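Mypaa.01249.c (Mycobacterium paratuberculosis, PDB 3RD5) is of unsettled function but belongs to the short-chain dehydrogenase/reductase family and probably acts as an oxidoreductase. Local coordinates at residues A15-V20 and L130-V135; A30-E35 and Q234-A239. All coordinates share one frame; numbering follows the deposited sequence. Where two conformers were deposited one is given.

How the contacts relate
From the N terminus the chain runs through 15-20 into strand 18-22 and directly on into helix 27-38, so the first segments of both contacts are neighbours in sequence. Contact 1 closes its loop when the chain reaches 130-135, 110 residues on, at the start of strand 133-137; contact 2 closes only at 234-239, on helix 226-240. The two loops therefore cross. Contact 1 joins the entrances of two parallel strands of the sheet, whereas contact 2 pairs two helices packed on it. Their centres lie about 12 Å apart, and Arg133 NH1 of contact 1 probably hydrogen-bonds Ala238 O of contact 2.

Contact 1 (A15-V20 and L130-V135); sequences AQRTVV and LTDRVV
Arg17 and Asp132 meet through opposite charges at the N-terminal ends of two inner strands, 18-22 and 133-137, of the Rossmann-type sheet of a short-chain dehydrogenase/reductase. Strand 87-92 runs between these two, which leaves the backbones too far apart to pair; a long arginine can bridge the gap, reaching the short acid on the other side. A bend at chi3 (79°) of Arg17 turns the guanidinium toward the acid, and NH2 reaches Asp132 OD2 at 2.8 Å, a salt bridge that is also a nearly straight hydrogen bond (164°). The carboxylate oxygen offers its anti lone pair, and the bond lies close to the guanidinium plane, the two flat groups being nearly coplanar.

The other carboxylate oxygen is engaged by the next residue along the chain. Arg133 NE makes a salt bridge and hydrogen bond to Asp132 OD1 at 2.9 Å; it stands above the carboxylate plane, while OD1 lies in the plane of the guanidinium. Asp132 thus sits between two arginines in a three-residue salt-bridge network, and its negative charge probably eases the repulsion between them. Beyond the network, Arg133 NH1 is held by the backbone oxygens of Ala238 and Gln241, near the end of helix 226-240.

Water supplies the remaining links. One molecule accepts from Arg17 NH1 and donates to Asp132 OD2, at 2.7 Å from the oxygen, so that OD2 accepts one bond from the guanidinium directly and one from a water that the same guanidinium holds. This water also lies over the centre of the Arg133 guanidinium face. Thr131, whose hydroxyl also bonds Asp88 of strand 87-92, is tied in by a second water, which accepts from Arg17 NH2 at 3.0 Å and donates to Thr131 OG1 at 2.7 Å.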
# COMPACT_ATOMS: atom_id res chain seq x y z
N ALA A 15 -11.06 -9.34 16.06
CA ALA A 15 -11.14 -10.76 16.37
C ALA A 15 -11.66 -11.57 15.21
O ALA A 15 -12.67 -11.21 14.61
CB ALA A 15 -12.06 -11.00 17.59
N GLN A 16 -10.94 -12.65 14.87
CA GLN A 16 -11.35 -13.57 13.79
C GLN A 16 -11.16 -13.02 12.37
O GLN A 16 -11.65 -13.62 11.38
CB GLN A 16 -12.81 -14.06 13.93
CG GLN A 16 -13.18 -14.72 15.24
CD GLN A 16 -12.53 -16.08 15.42
OE1 GLN A 16 -11.89 -16.61 14.50
NE2 GLN A 16 -12.70 -16.66 16.61
N ARG A 17 -10.53 -11.86 12.25
CA ARG A 17 -10.33 -11.24 10.95
C ARG A 17 -8.86 -11.39 10.53
O ARG A 17 -7.99 -11.32 11.37
CB ARG A 17 -10.72 -9.75 10.94
CG ARG A 17 -12.16 -9.53 11.40
CD ARG A 17 -12.58 -8.06 11.25
NE ARG A 17 -12.89 -7.88 9.85
CZ ARG A 17 -12.74 -6.74 9.19
NH1 ARG A 17 -12.31 -5.64 9.82
NH2 ARG A 17 -13.06 -6.72 7.90
N THR A 18 -8.61 -11.58 9.26
CA THR A 18 -7.26 -11.79 8.71
C THR A 18 -6.86 -10.55 7.93
O THR A 18 -7.60 -10.04 7.07
CB THR A 18 -7.21 -13.02 7.81
OG1 THR A 18 -7.52 -14.19 8.60
CG2 THR A 18 -5.83 -13.19 7.13
N VAL A 19 -5.66 -10.05 8.23
CA VAL A 19 -5.10 -8.86 7.60
C VAL A 19 -3.76 -9.22 7.00
O VAL A 19 -2.85 -9.67 7.72
CB VAL A 19 -4.93 -7.71 8.60
CG1 VAL A 19 -4.37 -6.47 7.87
CG2 VAL A 19 -6.28 -7.38 9.30
N VAL A 20 -3.59 -9.04 5.69
CA VAL A 20 -2.31 -9.20 5.03
C VAL A 20 -1.65 -7.85 4.96
O VAL A 20 -2.30 -6.90 4.49
CB VAL A 20 -2.47 -9.78 3.60
CG1 VAL A 20 -1.12 -9.80 2.85
CG2 VAL A 20 -3.04 -11.19 3.67
N LEU A 130 -10.67 -11.75 -1.12
CA LEU A 130 -10.75 -10.67 -0.13
C LEU A 130 -12.21 -10.35 0.20
O LEU A 130 -13.09 -10.36 -0.69
CB LEU A 130 -10.10 -9.39 -0.65
CG LEU A 130 -8.57 -9.37 -0.79
CD1 LEU A 130 -8.08 -7.97 -1.27
CD2 LEU A 130 -7.85 -9.83 0.49
N THR A 131 -12.47 -10.02 1.47
CA THR A 131 -13.85 -9.76 1.91
C THR A 131 -14.24 -8.31 2.26
O THR A 131 -15.46 -7.99 2.25
CB THR A 131 -14.23 -10.60 3.13
OG1 THR A 131 -13.53 -10.13 4.29
CG2 THR A 131 -13.94 -12.08 2.89
N ASP A 132 -13.28 -7.45 2.59
CA ASP A 132 -13.60 -6.09 3.02
C ASP A 132 -12.93 -5.01 2.20
O ASP A 132 -13.61 -4.28 1.48
CB ASP A 132 -13.28 -5.96 4.53
CG ASP A 132 -13.48 -4.56 5.09
OD1 ASP A 132 -13.86 -3.60 4.38
OD2 ASP A 132 -13.27 -4.42 6.32
N ARG A 133 -11.59 -4.87 2.29
CA ARG A 133 -10.97 -3.70 1.71
C ARG A 133 -9.49 -3.86 1.42
O ARG A 133 -8.80 -4.72 2.03
CB ARG A 133 -11.17 -2.46 2.60
CG ARG A 133 -10.47 -2.55 3.95
CD ARG A 133 -10.80 -1.42 4.90
NE ARG A 133 -12.23 -1.38 5.26
CZ ARG A 133 -12.77 -0.48 6.08
NH1 ARG A 133 -12.07 0.53 6.54
NH2 ARG A 133 -14.08 -0.56 6.34
N VAL A 134 -9.02 -3.00 0.51
CA VAL A 134 -7.60 -2.78 0.20
C VAL A 134 -7.25 -1.38 0.67
O VAL A 134 -7.93 -0.43 0.33
CB VAL A 134 -7.35 -2.89 -1.31
CG1 VAL A 134 -5.87 -2.64 -1.62
CG2 VAL A 134 -7.83 -4.27 -1.88
N VAL A 135 -6.18 -1.25 1.44
CA VAL A 135 -5.63 0.05 1.88
C VAL A 135 -4.25 0.16 1.27
O VAL A 135 -3.38 -0.68 1.58
CB VAL A 135 -5.52 0.15 3.41
CG1 VAL A 135 -4.93 1.50 3.82
CG2 VAL A 135 -6.91 -0.03 4.06
O HOH W 1 -12.21 -3.08 8.41
O HOH W 2 -14.68 -8.75 6.35

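Contact 2 (A30-E35 and Q234-A239); sequences AVTARE and QTLYAA
Helix segments 30-35 and 234-239 run in broadly the same direction, their axes crossing at -45° with a closest approach of 10.1 Å, and the backbones come nearest at Thr32 and Leu236, whose CA atoms are 6.5 Å apart. Leu236 spans the interface with its forked end, one methyl for each of two neighbours. CD2 lies 3.7 Å from the backbone oxygen of Thr32 and also touches the Thr32 methyl, the two side chains sliding past each other in opposite directions. CD1 packs at 3.7 Å against Glu35 CB and also touches CG, the chains meeting at about a right angle. Only the aliphatic base of the glutamate takes part: a bend at chi2 (-71°) turns its carboxylate aside, where OE1 forms a salt bridge with Arg38 and OE2 one with Arg34.

Helix 27-38 follows the first strand of the Rossmann fold, and helix 226-240 packs beside it above the parallel sheet, where Ile91 of strand 87-92 touches both Thr32 and Thr235. Threonine suits both places, since each offers a methyl to the apolar interface and a hydroxyl to water. Thr32 CG2 and Thr235 CG2 meet at 4.1 Å; in both residues the methyl is anti to the backbone nitrogen, which leaves the hydroxyl beside that nitrogen. The two buried hydroxyls share one water: it donates to Thr32 OG1 at 2.9 Å and lies 2.8 Å from Thr235 OG1, while Thr32 OG1 also bonds the backbone oxygen of Leu28, one turn earlier in its helix.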
# COMPACT_ATOMS: atom_id res chain seq x y z
N ALA A 30 5.63 -2.53 11.10
CA ALA A 30 5.67 -3.25 12.35
C ALA A 30 4.60 -2.75 13.32
O ALA A 30 3.91 -3.56 13.95
CB ALA A 30 7.03 -3.16 12.99
N VAL A 31 4.45 -1.44 13.45
CA VAL A 31 3.44 -0.88 14.35
C VAL A 31 2.03 -1.19 13.85
O VAL A 31 1.13 -1.51 14.63
CB VAL A 31 3.64 0.62 14.59
CG1 VAL A 31 2.47 1.21 15.44
CG2 VAL A 31 5.01 0.90 15.26
N THR A 32 1.83 -1.12 12.53
CA THR A 32 0.52 -1.40 11.97
C THR A 32 0.12 -2.86 12.34
O THR A 32 -0.99 -3.10 12.81
CB THR A 32 0.51 -1.20 10.45
OG1 THR A 32 0.95 0.14 10.13
CG2 THR A 32 -0.88 -1.39 9.90
N ALA A 33 1.05 -3.79 12.14
CA ALA A 33 0.84 -5.19 12.51
C ALA A 33 0.60 -5.36 13.99
O ALA A 33 -0.34 -6.07 14.40
CB ALA A 33 2.03 -6.04 12.07
N ARG A 34 1.44 -4.72 14.79
CA ARG A 34 1.38 -4.83 16.26
C ARG A 34 -0.00 -4.42 16.77
O ARG A 34 -0.60 -5.10 17.62
CB ARG A 34 2.50 -3.99 16.91
CG ARG A 34 2.57 -4.07 18.41
CD ARG A 34 3.51 -2.98 18.96
NE ARG A 34 2.85 -1.66 18.96
CZ ARG A 34 3.47 -0.48 18.97
NH1 ARG A 34 4.81 -0.39 18.96
NH2 ARG A 34 2.75 0.62 19.03
N GLU A 35 -0.51 -3.27 16.31
CA GLU A 35 -1.77 -2.75 16.83
C GLU A 35 -2.95 -3.60 16.37
O GLU A 35 -3.88 -3.85 17.15
CB GLU A 35 -1.98 -1.30 16.43
CG GLU A 35 -0.95 -0.33 17.01
CD GLU A 35 -1.09 -0.08 18.51
OE1 GLU A 35 -2.12 -0.38 19.10
OE2 GLU A 35 -0.15 0.52 19.09
N GLN A 234 -2.42 6.51 10.74
CA GLN A 234 -3.16 6.91 9.55
C GLN A 234 -3.68 5.66 8.83
O GLN A 234 -4.86 5.58 8.43
CB GLN A 234 -2.28 7.78 8.65
CG GLN A 234 -1.41 8.85 9.33
CD GLN A 234 -2.14 9.76 10.28
OE1 GLN A 234 -3.29 10.16 10.01
NE2 GLN A 234 -1.45 10.14 11.39
N THR A 235 -2.79 4.70 8.62
CA THR A 235 -3.17 3.42 8.01
C THR A 235 -4.24 2.69 8.83
O THR A 235 -5.19 2.14 8.27
CB THR A 235 -1.97 2.52 7.85
OG1 THR A 235 -0.95 3.19 7.11
CG2 THR A 235 -2.33 1.22 7.14
N LEU A 236 -4.07 2.70 10.15
CA LEU A 236 -4.99 1.99 11.04
C LEU A 236 -6.41 2.56 10.99
O LEU A 236 -7.39 1.83 11.07
CB LEU A 236 -4.41 1.98 12.47
CG LEU A 236 -3.16 1.10 12.68
CD1 LEU A 236 -2.44 1.43 14.01
CD2 LEU A 236 -3.53 -0.40 12.57
N TYR A 237 -6.51 3.89 10.84
CA TYR A 237 -7.80 4.54 10.64
C TYR A 237 -8.43 4.09 9.31
O TYR A 237 -9.59 3.65 9.27
CB TYR A 237 -7.60 6.05 10.69
CG TYR A 237 -8.85 6.91 10.60
CD1 TYR A 237 -9.41 7.21 9.38
CD2 TYR A 237 -9.37 7.50 11.72
CE1 TYR A 237 -10.49 8.10 9.27
CE2 TYR A 237 -10.44 8.39 11.61
CZ TYR A 237 -10.97 8.67 10.38
OH TYR A 237 -12.04 9.56 10.29
N ALA A 238 -7.66 4.11 8.23
CA ALA A 238 -8.16 3.63 6.93
C ALA A 238 -8.56 2.15 6.95
O ALA A 238 -9.53 1.76 6.31
CB ALA A 238 -7.12 3.88 5.82
N ALA A 239 -7.85 1.34 7.73
CA ALA A 239 -8.14 -0.10 7.81
C ALA A 239 -9.35 -0.44 8.61
O ALA A 239 -9.88 -1.55 8.45
CB ALA A 239 -6.94 -0.84 8.39
O HOH W 3 1.00 1.27 7.45